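PDB 1R5M: SIR4-interacting protein SIF2 from Saccharomyces cerevisiae, which antagonizes telomeric silencing, works as a transcription corepressor within the Set3C complex, and folds C-terminally into an eight-repeat WD40 beta propeller. Local coordinates for residues K40-L45 and G418-I423; C306-S311 and P332-R337; S326-V331 and V347-G352; D351-V356 and Y385-S390; D395-L400 and I409-S414. All coordinates share one frame; numbering follows the deposited sequence.

The five contacts follow one sector of the propeller to its ring closure. Interaction 2 joins the WD 6 and WD 7 blades. Interaction 3 lies beside it, with centres 7 Å apart, and Pro332 O to Met350 N (2.8 Å) connects the two. Interaction 4 pairs the outer strands of WD 7 and shares Asp351 and Gly352 with interaction 3. Interaction 5 is the inner hairpin of WD 8, held to interaction 2 by the salt bridge Arg337 NH2 to Asp399 OD2 (2.8 Å). Interaction 1 adds the N-terminal strand to that blade, touching interaction 5 through Ser419 O to Val411 N (2.7 Å) and interaction 4 through Ser419 OG to Tyr388 OH (2.9 Å).

Interaction 1: K40-L45 and G418-I423; sequences KEIVKL and GSVVAI
The ring closure of the WD40 propeller is made here: strand 37-44, from the beginning of the domain, pairs antiparallel with strand 419-422 near its end and becomes the outermost strand of the last blade, the arrangement often called molecular velcro. The ladder contains a classic beta bulge. Val420 O accepts from both Ile42 N (2.8 Å) and Val43 N (3.3 Å), while Val420 N returns a bond to Val43 O (2.9 Å). The extra residue shifts the register by one. Farther along, Leu45 N bonds to Gly418 O.

Val420 carries the apolar contact with its two branches. CG1 meets Ile42 CG1 at 3.9 Å, and CG2 lies against Leu45 CD1. Ile42 keeps CG1 between its backbone N and carbonyl carbon (chi1 53°), which turns this branch over Val420 and sends CG2 to Ala422 CB, 3.6 Å away. Beta-branched residues and a small alanine suit such a close strand pair. The polar link is Ser419 OG, which donates to Glu41 OE1 (2.7 Å) on the lone pair facing away from the other oxygen; the extended glutamate chain makes the reach possible. A water gives a second hydrogen to Glu41 OE1 (2.6 Å) and also donates to Gly418 O, so the carboxylate oxygen is gripped twice.

Trp86 and Leu88 of strand 86-95 pack on Ile42, Val43 and Leu45, Ile75 of strand 69-77 touches Val43 and Val420, and strand 408-413 continues the blade inward from strand 419-422.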
# COMPACT_ATOMS: atom_id res chain seq x y z
N LYS A 40 -11.59 -1.87 -19.77
CA LYS A 40 -12.82 -1.11 -19.76
C LYS A 40 -13.30 -0.82 -18.34
O LYS A 40 -13.07 -1.61 -17.42
CB LYS A 40 -13.93 -1.88 -20.48
CG LYS A 40 -14.43 -3.10 -19.71
CD LYS A 40 -15.49 -3.86 -20.47
CE LYS A 40 -15.99 -5.04 -19.66
NZ LYS A 40 -16.82 -5.97 -20.47
N GLU A 41 -13.96 0.31 -18.18
CA GLU A 41 -14.52 0.66 -16.88
C GLU A 41 -15.83 -0.12 -16.73
O GLU A 41 -16.59 -0.24 -17.70
CB GLU A 41 -14.81 2.16 -16.80
CG GLU A 41 -15.72 2.54 -15.64
CD GLU A 41 -15.99 4.03 -15.57
OE1 GLU A 41 -15.10 4.78 -15.11
OE2 GLU A 41 -17.09 4.45 -15.99
N ILE A 42 -16.08 -0.67 -15.55
CA ILE A 42 -17.33 -1.39 -15.34
C ILE A 42 -18.21 -0.67 -14.33
O ILE A 42 -19.43 -0.86 -14.32
CB ILE A 42 -17.10 -2.86 -14.87
CG1 ILE A 42 -16.18 -2.90 -13.65
CG2 ILE A 42 -16.52 -3.67 -16.02
CD1 ILE A 42 -16.09 -4.28 -13.02
N VAL A 43 -17.60 0.15 -13.48
CA VAL A 43 -18.36 0.92 -12.49
C VAL A 43 -17.77 2.31 -12.31
O VAL A 43 -16.56 2.47 -12.17
CB VAL A 43 -18.39 0.23 -11.10
CG1 VAL A 43 -19.13 1.11 -10.10
CG2 VAL A 43 -19.08 -1.13 -11.20
N LYS A 44 -18.63 3.32 -12.36
CA LYS A 44 -18.20 4.69 -12.16
C LYS A 44 -18.45 5.04 -10.70
O LYS A 44 -19.55 4.85 -10.19
CB LYS A 44 -19.00 5.64 -13.06
CG LYS A 44 -18.84 7.11 -12.71
CD LYS A 44 -19.62 8.01 -13.66
CE LYS A 44 -18.96 8.06 -15.03
NZ LYS A 44 -17.56 8.58 -14.94
N LEU A 45 -17.42 5.53 -10.03
CA LEU A 45 -17.54 5.91 -8.62
C LEU A 45 -17.55 7.42 -8.51
O LEU A 45 -17.33 8.13 -9.49
CB LEU A 45 -16.33 5.39 -7.83
CG LEU A 45 -16.03 3.90 -7.88
CD1 LEU A 45 -14.70 3.63 -7.19
CD2 LEU A 45 -17.15 3.13 -7.22
N GLY A 418 -13.86 8.30 -9.50
CA GLY A 418 -13.06 7.09 -9.45
C GLY A 418 -13.60 6.13 -10.49
O GLY A 418 -14.68 6.33 -11.04
N SER A 419 -12.86 5.06 -10.74
CA SER A 419 -13.27 4.09 -11.74
C SER A 419 -12.88 2.67 -11.37
O SER A 419 -11.77 2.42 -10.93
CB SER A 419 -12.64 4.46 -13.09
OG SER A 419 -12.95 3.51 -14.09
N VAL A 420 -13.82 1.73 -11.53
CA VAL A 420 -13.52 0.33 -11.29
C VAL A 420 -13.41 -0.27 -12.68
O VAL A 420 -14.33 -0.14 -13.49
CB VAL A 420 -14.64 -0.38 -10.50
CG1 VAL A 420 -14.30 -1.86 -10.36
CG2 VAL A 420 -14.79 0.25 -9.12
N VAL A 421 -12.28 -0.91 -12.96
CA VAL A 421 -12.05 -1.51 -14.27
C VAL A 421 -11.96 -3.02 -14.17
O VAL A 421 -11.50 -3.57 -13.17
CB VAL A 421 -10.75 -0.97 -14.90
CG1 VAL A 421 -10.83 0.55 -15.01
CG2 VAL A 421 -9.55 -1.38 -14.08
N ALA A 422 -12.40 -3.70 -15.22
CA ALA A 422 -12.35 -5.16 -15.25
C ALA A 422 -11.02 -5.62 -15.82
O ALA A 422 -10.54 -5.07 -16.81
CB ALA A 422 -13.50 -5.70 -16.09
N ILE A 423 -10.43 -6.63 -15.19
CA ILE A 423 -9.17 -7.18 -15.66
C ILE A 423 -9.45 -8.59 -16.17
O ILE A 423 -9.76 -9.49 -15.39
CB ILE A 423 -8.13 -7.27 -14.51
CG1 ILE A 423 -8.03 -5.93 -13.78
CG2 ILE A 423 -6.78 -7.68 -15.08
CD1 ILE A 423 -7.59 -4.76 -14.64
O HOH W 1 -11.44 -4.86 -19.36
O HOH W 2 -15.41 6.96 -13.68

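Interaction 2: C306-S311 and P332-R337; sequences CSMDGS and PIFAGR
Ile333 lies against the segment Cys306-Ser311 along its whole side chain. Its CB sits 3.4 Å from Ser307 O. From there CG2, anti to the backbone N, meets Cys306 SG at 3.7 Å. The other branch passes through CG1, near Gly310 CA, and ends at CD1, which lies 3.8 Å from Ser311 O and also touches Cys306 CB. A long branched aliphatic chain can thus line both the strand and the turn that follows it. Ser307 O accepts from both Ile333 N (3.2 Å) and Gly310 N.

This is the junction of two propeller blades: the type I turn Ser307-Gly310 links strands 302-307 and 311-316 of WD 6, and strand 333-338 is the innermost strand of WD 7. Gly310 closes the turn with a positive phi of 79°, an angle that comes easily to a residue without a side chain. Asp309 OD1 accepts from Ser311 N in an Asx turn. Beyond Ile333, Cys306 SG rests 3.6 Å from Gly336 CA, a closeness that the bare alpha carbon permits. Met308, bent at chi2 and chi3, brings SD to 3.9 Å from Pro332 CB and equally near Phe334 CD2, a Met-aromatic contact in which the sulfur stands obliquely to the ring. Ile333 O is buried here without a polar partner, and Met308 SD lies 3.7 Å from it.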
# COMPACT_ATOMS: atom_id res chain seq x y z
N CYS A 306 8.69 0.02 -8.51
CA CYS A 306 8.43 1.02 -9.54
C CYS A 306 8.88 2.35 -8.96
O CYS A 306 8.92 2.54 -7.74
CB CYS A 306 6.96 1.02 -9.99
SG CYS A 306 5.73 1.23 -8.72
N SER A 307 9.21 3.28 -9.84
CA SER A 307 9.78 4.54 -9.40
C SER A 307 9.36 5.78 -10.16
O SER A 307 8.70 5.70 -11.20
CB SER A 307 11.31 4.38 -9.46
OG SER A 307 12.00 5.61 -9.47
N MET A 308 9.74 6.92 -9.62
CA MET A 308 9.45 8.19 -10.26
C MET A 308 10.25 8.27 -11.55
O MET A 308 10.01 9.16 -12.38
CB MET A 308 9.80 9.35 -9.33
CG MET A 308 8.81 9.57 -8.20
SD MET A 308 7.19 10.12 -8.78
CE MET A 308 7.48 11.88 -9.02
N ASP A 309 11.20 7.35 -11.74
CA ASP A 309 11.99 7.34 -12.96
C ASP A 309 11.23 6.70 -14.12
O ASP A 309 11.76 6.54 -15.22
CB ASP A 309 13.35 6.64 -12.75
CG ASP A 309 13.23 5.15 -12.43
OD1 ASP A 309 12.16 4.55 -12.65
OD2 ASP A 309 14.24 4.58 -11.97
N GLY A 310 9.98 6.32 -13.85
CA GLY A 310 9.15 5.71 -14.88
C GLY A 310 9.38 4.25 -15.20
O GLY A 310 8.82 3.74 -16.17
N SER A 311 10.17 3.56 -14.39
CA SER A 311 10.45 2.16 -14.65
C SER A 311 9.90 1.19 -13.62
O SER A 311 9.65 1.55 -12.46
CB SER A 311 11.96 1.92 -14.77
OG SER A 311 12.60 2.03 -13.50
N PRO A 332 6.79 9.53 -14.90
CA PRO A 332 6.87 8.99 -13.54
C PRO A 332 5.71 8.07 -13.18
O PRO A 332 4.60 8.21 -13.68
CB PRO A 332 6.87 10.24 -12.67
CG PRO A 332 7.52 11.27 -13.55
CD PRO A 332 6.87 11.00 -14.88
N ILE A 333 5.99 7.10 -12.31
CA ILE A 333 4.97 6.19 -11.82
C ILE A 333 4.66 6.66 -10.41
O ILE A 333 5.58 6.91 -9.62
CB ILE A 333 5.48 4.74 -11.79
CG1 ILE A 333 5.62 4.23 -13.23
CG2 ILE A 333 4.52 3.87 -10.98
CD1 ILE A 333 6.22 2.84 -13.35
N PHE A 334 3.38 6.81 -10.10
CA PHE A 334 2.95 7.27 -8.78
C PHE A 334 2.62 6.16 -7.81
O PHE A 334 2.65 6.36 -6.59
CB PHE A 334 1.74 8.20 -8.92
CG PHE A 334 2.06 9.57 -9.43
CD1 PHE A 334 1.06 10.52 -9.58
CD2 PHE A 334 3.37 9.93 -9.76
CE1 PHE A 334 1.34 11.80 -10.05
CE2 PHE A 334 3.67 11.21 -10.22
CZ PHE A 334 2.65 12.14 -10.37
N ALA A 335 2.28 4.98 -8.33
CA ALA A 335 1.94 3.86 -7.46
C ALA A 335 1.95 2.55 -8.22
O ALA A 335 1.69 2.51 -9.42
CB ALA A 335 0.57 4.08 -6.83
N GLY A 336 2.28 1.47 -7.51
CA GLY A 336 2.32 0.14 -8.09
C GLY A 336 1.72 -0.84 -7.10
O GLY A 336 1.94 -0.71 -5.89
N ARG A 337 0.97 -1.82 -7.60
CA ARG A 337 0.33 -2.82 -6.73
C ARG A 337 0.42 -4.21 -7.34
O ARG A 337 0.14 -4.40 -8.52
CB ARG A 337 -1.15 -2.49 -6.54
CG ARG A 337 -1.43 -1.09 -6.05
CD ARG A 337 -1.26 -0.95 -4.56
NE ARG A 337 -1.57 0.42 -4.13
CZ ARG A 337 -0.66 1.36 -3.91
NH1 ARG A 337 0.63 1.10 -4.05
NH2 ARG A 337 -1.05 2.58 -3.56

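Interaction 3: S326-V331 and V347-G352; sequences SIVDGV and VAFMDG
Phe349 swings its ring beside the backbone N and opposite the carbonyl carbon (chi1 -70°), and a chi2 of 88° stands the ring across the CA-CB-CG plane, bringing CD2 to Val331 and CE2 and CZ to Val328. Val331 answers with CG1 anti to its own backbone N (chi1 -176°), directing that methyl to the root of the phenylalanine.

The setting is the WD 7 repeat of the propeller. The segment Ser326-Val331 connects the outermost strand of the preceding blade, 321-327, to the innermost strand of this one, and Phe349 stands at the end of strand 344-349. In the type II turn Val328-Val331, Val331 N bonds to Val328 O (2.9 Å), and Gly330 takes the positive phi that the third position of such a turn requires. In the type I turn Phe349-Gly352, Gly352 N bonds to Phe349 O (3.0 Å).

No hydrogen bond crosses between the segments; the contact is mostly van der Waals, with a carbonyl and a carboxylate at its margin. Val331 CG1 lies 3.7 Å from Phe349 CB, the two side chains meeting at about a right angle, and the same methyl reaches the carboxylate of Asp351, 3.9 Å from its CG. Asp351 OD1 itself binds Gln353 N. Val328 approaches the ring obliquely, CG2 sitting 3.4 Å from Phe349 CE2 and as near to CZ. A flat ring suits this place, offering carbon surface to the valines and a C-H edge to Val331 O, which lies close to the ring plane, 3.4 Å from Phe349 CD2.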
# COMPACT_ATOMS: atom_id res chain seq x y z
N SER A 326 10.74 -2.65 -17.46
CA SER A 326 9.93 -1.98 -18.46
C SER A 326 9.91 -0.52 -18.06
O SER A 326 9.89 -0.19 -16.88
CB SER A 326 8.51 -2.55 -18.48
OG SER A 326 8.50 -3.85 -19.03
N ILE A 327 9.91 0.37 -19.05
CA ILE A 327 9.93 1.79 -18.75
C ILE A 327 9.20 2.65 -19.77
O ILE A 327 9.14 2.32 -20.96
CB ILE A 327 11.38 2.30 -18.64
CG1 ILE A 327 11.39 3.80 -18.33
CG2 ILE A 327 12.12 2.03 -19.95
CD1 ILE A 327 12.78 4.41 -18.26
N VAL A 328 8.64 3.74 -19.28
CA VAL A 328 7.96 4.72 -20.12
C VAL A 328 8.77 5.98 -19.84
O VAL A 328 8.46 6.76 -18.94
CB VAL A 328 6.50 4.94 -19.68
CG1 VAL A 328 5.86 6.04 -20.52
CG2 VAL A 328 5.72 3.64 -19.86
N ASP A 329 9.84 6.15 -20.62
CA ASP A 329 10.74 7.28 -20.46
C ASP A 329 10.07 8.63 -20.25
O ASP A 329 9.18 9.03 -21.01
CB ASP A 329 11.68 7.37 -21.68
CG ASP A 329 10.93 7.61 -22.97
OD1 ASP A 329 10.04 6.81 -23.31
OD2 ASP A 329 11.25 8.61 -23.66
N GLY A 330 10.49 9.32 -19.20
CA GLY A 330 9.96 10.63 -18.89
C GLY A 330 8.60 10.67 -18.20
O GLY A 330 8.12 11.75 -17.86
N VAL A 331 7.99 9.51 -17.99
CA VAL A 331 6.68 9.47 -17.34
C VAL A 331 6.76 8.76 -15.99
O VAL A 331 6.79 7.53 -15.93
CB VAL A 331 5.63 8.77 -18.22
CG1 VAL A 331 4.26 8.83 -17.55
CG2 VAL A 331 5.58 9.42 -19.59
N VAL A 347 0.51 -0.53 -12.39
CA VAL A 347 1.13 0.74 -12.06
C VAL A 347 0.35 1.91 -12.64
O VAL A 347 -0.26 1.80 -13.70
CB VAL A 347 2.58 0.82 -12.57
CG1 VAL A 347 3.44 -0.23 -11.88
CG2 VAL A 347 2.62 0.63 -14.08
N ALA A 348 0.36 3.03 -11.92
CA ALA A 348 -0.33 4.23 -12.38
C ALA A 348 0.71 5.27 -12.76
O ALA A 348 1.50 5.71 -11.92
CB ALA A 348 -1.23 4.77 -11.28
N PHE A 349 0.72 5.65 -14.04
CA PHE A 349 1.66 6.65 -14.52
C PHE A 349 1.11 8.05 -14.30
O PHE A 349 -0.11 8.25 -14.19
CB PHE A 349 1.97 6.44 -16.00
CG PHE A 349 2.79 5.22 -16.28
CD1 PHE A 349 2.19 3.99 -16.50
CD2 PHE A 349 4.18 5.31 -16.33
CE1 PHE A 349 2.96 2.85 -16.75
CE2 PHE A 349 4.96 4.18 -16.58
CZ PHE A 349 4.35 2.95 -16.79
N MET A 350 2.01 9.02 -14.26
CA MET A 350 1.65 10.41 -14.04
C MET A 350 0.72 10.95 -15.13
O MET A 350 0.01 11.93 -14.91
CB MET A 350 2.92 11.26 -13.97
CG MET A 350 2.69 12.72 -13.67
SD MET A 350 4.25 13.56 -13.34
CE MET A 350 3.66 15.20 -12.90
N ASP A 351 0.72 10.31 -16.30
CA ASP A 351 -0.14 10.77 -17.39
C ASP A 351 -1.55 10.19 -17.32
O ASP A 351 -2.34 10.37 -18.24
CB ASP A 351 0.50 10.43 -18.75
CG ASP A 351 0.65 8.94 -18.98
OD1 ASP A 351 0.29 8.16 -18.07
OD2 ASP A 351 1.12 8.55 -20.07
N GLY A 352 -1.87 9.52 -16.21
CA GLY A 352 -3.20 8.96 -16.05
C GLY A 352 -3.41 7.57 -16.63
O GLY A 352 -4.53 7.05 -16.64

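Interaction 4: D351-V356 and Y385-S390; sequences DGQVNV and YASYQS
Val354 and Tyr388 face each other as an antiparallel hydrogen-bonded pair: Val354 N gives to Tyr388 O (2.9 Å) and Tyr388 N returns a bond of the same length to Val354 O. Their side chains share a face of the sheet, CB to CB 4.0 Å. Two residues on, Val356 N bonds to Ala386 O (2.8 Å), and Val356 O accepts twice, from Tyr385 N (2.7 Å) and over a longer distance from Ala386 N (3.2 Å). Tyr385 and Ala386 opposite the one Val356 form a classic beta bulge. Val356 CG1 lies beside the Tyr385 ring, the two side chains pointing the same way.

These are the outer two strands of the WD 7 blade, 354-358 and 380-388, running nearly opposite to one another. Beta-branched valines hold an extended backbone, while the small Ala386 takes its place beside Val356 and also touches Leu39 of strand 37-44. On the other face Asn355 meets Ser387 with ND2 2.8 Å from OG, yet the angle is too poor for a hydrogen bond; the amide instead gives a weak one to Val354 O.

At the strand entrance the chain is set by an Asx turn, in which Asp351 OD1 takes Gln353 N (3.0 Å) from above the carboxylate plane. Gly352 between them has a phi of 87°, comfortable without a side chain. The Gln353 chain runs extended across Gln389, its CG against Gln389 CB.

Farther out, Tyr388 OH bonds to Ser419 OG and Tyr385 OH to Pro424 O. Strand 37-44 lies beside 380-388 as its parallel neighbour.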
# COMPACT_ATOMS: atom_id res chain seq x y z
N ASP A 351 0.72 10.31 -16.30
CA ASP A 351 -0.14 10.77 -17.39
C ASP A 351 -1.55 10.19 -17.32
O ASP A 351 -2.34 10.37 -18.24
CB ASP A 351 0.50 10.43 -18.75
CG ASP A 351 0.65 8.94 -18.98
OD1 ASP A 351 0.29 8.16 -18.07
OD2 ASP A 351 1.12 8.55 -20.07
N GLY A 352 -1.87 9.52 -16.21
CA GLY A 352 -3.20 8.96 -16.05
C GLY A 352 -3.41 7.57 -16.63
O GLY A 352 -4.53 7.05 -16.64
N GLN A 353 -2.35 6.96 -17.14
CA GLN A 353 -2.47 5.63 -17.71
C GLN A 353 -2.10 4.56 -16.70
O GLN A 353 -1.17 4.72 -15.91
CB GLN A 353 -1.59 5.47 -18.94
CG GLN A 353 -1.73 4.11 -19.61
CD GLN A 353 -1.13 4.06 -21.00
OE1 GLN A 353 -1.33 4.97 -21.80
NE2 GLN A 353 -0.41 2.98 -21.30
N VAL A 354 -2.85 3.46 -16.72
CA VAL A 354 -2.58 2.33 -15.85
C VAL A 354 -2.09 1.20 -16.72
O VAL A 354 -2.73 0.84 -17.71
CB VAL A 354 -3.86 1.84 -15.12
CG1 VAL A 354 -3.54 0.58 -14.32
CG2 VAL A 354 -4.40 2.92 -14.21
N ASN A 355 -0.93 0.65 -16.37
CA ASN A 355 -0.38 -0.48 -17.11
C ASN A 355 -0.40 -1.68 -16.19
O ASN A 355 -0.06 -1.57 -15.01
CB ASN A 355 1.07 -0.22 -17.53
CG ASN A 355 1.19 0.47 -18.88
OD1 ASN A 355 2.30 0.70 -19.37
ND2 ASN A 355 0.06 0.78 -19.49
N VAL A 356 -0.81 -2.82 -16.72
CA VAL A 356 -0.81 -4.05 -15.95
C VAL A 356 0.25 -4.92 -16.62
O VAL A 356 0.16 -5.21 -17.82
CB VAL A 356 -2.17 -4.77 -15.98
CG1 VAL A 356 -2.09 -6.07 -15.18
CG2 VAL A 356 -3.25 -3.87 -15.40
N TYR A 385 0.58 -6.55 -20.18
CA TYR A 385 -0.65 -7.33 -20.31
C TYR A 385 -1.85 -6.51 -20.75
O TYR A 385 -2.63 -6.94 -21.61
CB TYR A 385 -0.95 -8.00 -18.96
CG TYR A 385 -2.15 -8.92 -18.96
CD1 TYR A 385 -2.12 -10.13 -19.65
CD2 TYR A 385 -3.30 -8.59 -18.25
CE1 TYR A 385 -3.22 -10.99 -19.63
CE2 TYR A 385 -4.40 -9.45 -18.23
CZ TYR A 385 -4.35 -10.64 -18.92
OH TYR A 385 -5.43 -11.49 -18.89
N ALA A 386 -2.01 -5.33 -20.15
CA ALA A 386 -3.14 -4.48 -20.47
C ALA A 386 -2.90 -3.04 -20.05
O ALA A 386 -2.01 -2.75 -19.26
CB ALA A 386 -4.38 -5.02 -19.76
N SER A 387 -3.70 -2.13 -20.61
CA SER A 387 -3.60 -0.71 -20.29
C SER A 387 -4.98 -0.08 -20.18
O SER A 387 -5.93 -0.52 -20.84
CB SER A 387 -2.80 0.02 -21.37
OG SER A 387 -1.47 -0.45 -21.47
N TYR A 388 -5.08 0.95 -19.34
CA TYR A 388 -6.32 1.70 -19.14
C TYR A 388 -5.95 3.17 -19.28
O TYR A 388 -5.04 3.66 -18.62
CB TYR A 388 -6.88 1.44 -17.74
CG TYR A 388 -8.20 2.14 -17.48
CD1 TYR A 388 -9.34 1.82 -18.21
CD2 TYR A 388 -8.31 3.11 -16.48
CE1 TYR A 388 -10.57 2.45 -17.96
CE2 TYR A 388 -9.53 3.74 -16.22
CZ TYR A 388 -10.65 3.41 -16.96
OH TYR A 388 -11.85 4.02 -16.69
N GLN A 389 -6.66 3.88 -20.16
CA GLN A 389 -6.40 5.29 -20.40
C GLN A 389 -7.47 5.83 -21.35
O GLN A 389 -8.20 5.07 -21.97
CB GLN A 389 -5.01 5.44 -21.05
CG GLN A 389 -4.64 6.84 -21.55
CD GLN A 389 -4.41 7.84 -20.43
OE1 GLN A 389 -3.29 8.33 -20.24
NE2 GLN A 389 -5.46 8.15 -19.69
N SER A 390 -7.57 7.15 -21.43
CA SER A 390 -8.52 7.78 -22.34
C SER A 390 -8.04 9.20 -22.56
O SER A 390 -7.35 9.78 -21.72
CB SER A 390 -9.94 7.78 -21.77
OG SER A 390 -10.18 8.92 -20.98

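Interaction 5: D395-L400 and I409-S414; sequences DYIFDL and ISVAYS
Ile397 and Tyr413 lie side by side on one face of the inner beta hairpin of the WD 8 blade, strands 397-402 and 408-413. Ile397 places CG1 beside its backbone N, opposite the carbonyl carbon (chi1 -71°), which lays this branch 3.5 Å from Tyr413 CE2. Its terminal CD1 goes on to Val411 CG1 at 3.6 Å. An isoleucine suits the spot because each branch finds a surface: CG2 also rests near Val411 CG1.

A classic bulge puts Phe398 and Asp399 both opposite Ala412; Phe398 N bonds to Ala412 O (2.9 Å), and Ala412 N to Asp399 O. Phe398 swings outward, and Ser414 CB sits over one face of its ring, 3.6 Å from the centroid, in a CH-pi contact. Ser414 keeps OG between its backbone N and carbonyl carbon (chi1 73°), aiming it at Asp395 OD1; the modelled 2.5 Å is very short, and doubtful. The same carboxylate oxygen accepts from Tyr396 N, while Asp395 OD2 takes the backbone N of Leu415 and Gln416, so the carboxylate holds the chain that follows strand 408-413.

Asp399 OD2 makes a salt bridge to Arg337 of the WD 7 blade, and OD1 accepts from Ser51 N. A sulfate, probably from the crystallisation liquor, lies about 5 Å from this side chain. One water spans the hairpin, donating to Asp399 OD1 at 2.7 Å and to Ser410 O at 3.1 Å.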
# COMPACT_ATOMS: atom_id res chain seq x y z
N ASP A 395 -6.40 13.98 -15.88
CA ASP A 395 -6.24 13.94 -14.43
C ASP A 395 -5.22 12.89 -13.99
O ASP A 395 -4.94 11.94 -14.72
CB ASP A 395 -7.60 13.67 -13.76
CG ASP A 395 -7.60 13.99 -12.27
OD1 ASP A 395 -6.64 14.62 -11.77
OD2 ASP A 395 -8.58 13.62 -11.59
N TYR A 396 -4.66 13.10 -12.80
CA TYR A 396 -3.68 12.19 -12.21
C TYR A 396 -4.38 11.05 -11.49
O TYR A 396 -5.51 11.19 -11.03
CB TYR A 396 -2.84 12.91 -11.15
CG TYR A 396 -1.97 14.05 -11.62
CD1 TYR A 396 -2.05 15.30 -11.01
CD2 TYR A 396 -1.05 13.86 -12.64
CE1 TYR A 396 -1.22 16.35 -11.41
CE2 TYR A 396 -0.21 14.90 -13.05
CZ TYR A 396 -0.30 16.14 -12.44
OH TYR A 396 0.53 17.16 -12.84
N ILE A 397 -3.68 9.92 -11.37
CA ILE A 397 -4.17 8.77 -10.62
C ILE A 397 -3.25 8.73 -9.41
O ILE A 397 -2.03 8.64 -9.56
CB ILE A 397 -4.04 7.46 -11.41
CG1 ILE A 397 -5.05 7.45 -12.56
CG2 ILE A 397 -4.27 6.26 -10.48
CD1 ILE A 397 -4.87 6.28 -13.52
N PHE A 398 -3.83 8.81 -8.21
CA PHE A 398 -3.06 8.81 -6.96
C PHE A 398 -2.98 7.45 -6.29
O PHE A 398 -2.09 7.20 -5.47
CB PHE A 398 -3.69 9.79 -5.96
CG PHE A 398 -3.38 11.24 -6.23
CD1 PHE A 398 -3.92 12.23 -5.42
CD2 PHE A 398 -2.52 11.62 -7.27
CE1 PHE A 398 -3.62 13.57 -5.63
CE2 PHE A 398 -2.22 12.96 -7.48
CZ PHE A 398 -2.77 13.94 -6.66
N ASP A 399 -3.91 6.57 -6.63
CA ASP A 399 -3.94 5.26 -6.00
C ASP A 399 -4.70 4.24 -6.84
O ASP A 399 -5.53 4.60 -7.67
CB ASP A 399 -4.61 5.39 -4.62
CG ASP A 399 -4.75 4.06 -3.90
OD1 ASP A 399 -5.89 3.56 -3.74
OD2 ASP A 399 -3.71 3.50 -3.50
N LEU A 400 -4.38 2.97 -6.64
CA LEU A 400 -5.07 1.90 -7.32
C LEU A 400 -5.06 0.70 -6.38
O LEU A 400 -4.20 0.59 -5.51
CB LEU A 400 -4.40 1.57 -8.67
CG LEU A 400 -3.00 0.97 -8.78
CD1 LEU A 400 -2.65 0.85 -10.27
CD2 LEU A 400 -1.99 1.86 -8.08
N ILE A 409 -9.87 -3.68 -10.61
CA ILE A 409 -8.95 -2.71 -10.04
C ILE A 409 -9.72 -1.41 -9.84
O ILE A 409 -10.47 -0.99 -10.72
CB ILE A 409 -7.72 -2.43 -10.95
CG1 ILE A 409 -6.79 -3.65 -10.95
CG2 ILE A 409 -6.96 -1.19 -10.47
CD1 ILE A 409 -5.55 -3.49 -11.82
N SER A 410 -9.55 -0.81 -8.67
CA SER A 410 -10.20 0.46 -8.36
C SER A 410 -9.15 1.54 -8.57
O SER A 410 -8.07 1.49 -7.99
CB SER A 410 -10.68 0.47 -6.91
OG SER A 410 -11.26 1.72 -6.58
N VAL A 411 -9.49 2.51 -9.41
CA VAL A 411 -8.60 3.61 -9.76
C VAL A 411 -9.07 4.91 -9.11
O VAL A 411 -10.21 5.34 -9.30
CB VAL A 411 -8.55 3.80 -11.29
CG1 VAL A 411 -7.56 4.88 -11.66
CG2 VAL A 411 -8.17 2.48 -11.97
N ALA A 412 -8.18 5.53 -8.34
CA ALA A 412 -8.50 6.78 -7.67
C ALA A 412 -7.83 7.96 -8.37
O ALA A 412 -6.60 8.07 -8.36
CB ALA A 412 -8.06 6.71 -6.20
N TYR A 413 -8.63 8.82 -8.98
CA TYR A 413 -8.10 10.01 -9.65
C TYR A 413 -8.05 11.13 -8.63
O TYR A 413 -8.82 11.14 -7.66
CB TYR A 413 -8.98 10.42 -10.84
CG TYR A 413 -8.91 9.48 -12.02
CD1 TYR A 413 -9.81 8.41 -12.14
CD2 TYR A 413 -7.96 9.66 -13.01
CE1 TYR A 413 -9.75 7.55 -13.23
CE2 TYR A 413 -7.89 8.80 -14.11
CZ TYR A 413 -8.79 7.75 -14.21
OH TYR A 413 -8.72 6.90 -15.29
N SER A 414 -7.16 12.09 -8.84
CA SER A 414 -7.02 13.19 -7.88
C SER A 414 -8.25 14.07 -7.75
O SER A 414 -8.62 14.45 -6.64
CB SER A 414 -5.81 14.06 -8.25
OG SER A 414 -6.06 14.85 -9.39
O HOH W 3 -7.93 3.28 -5.49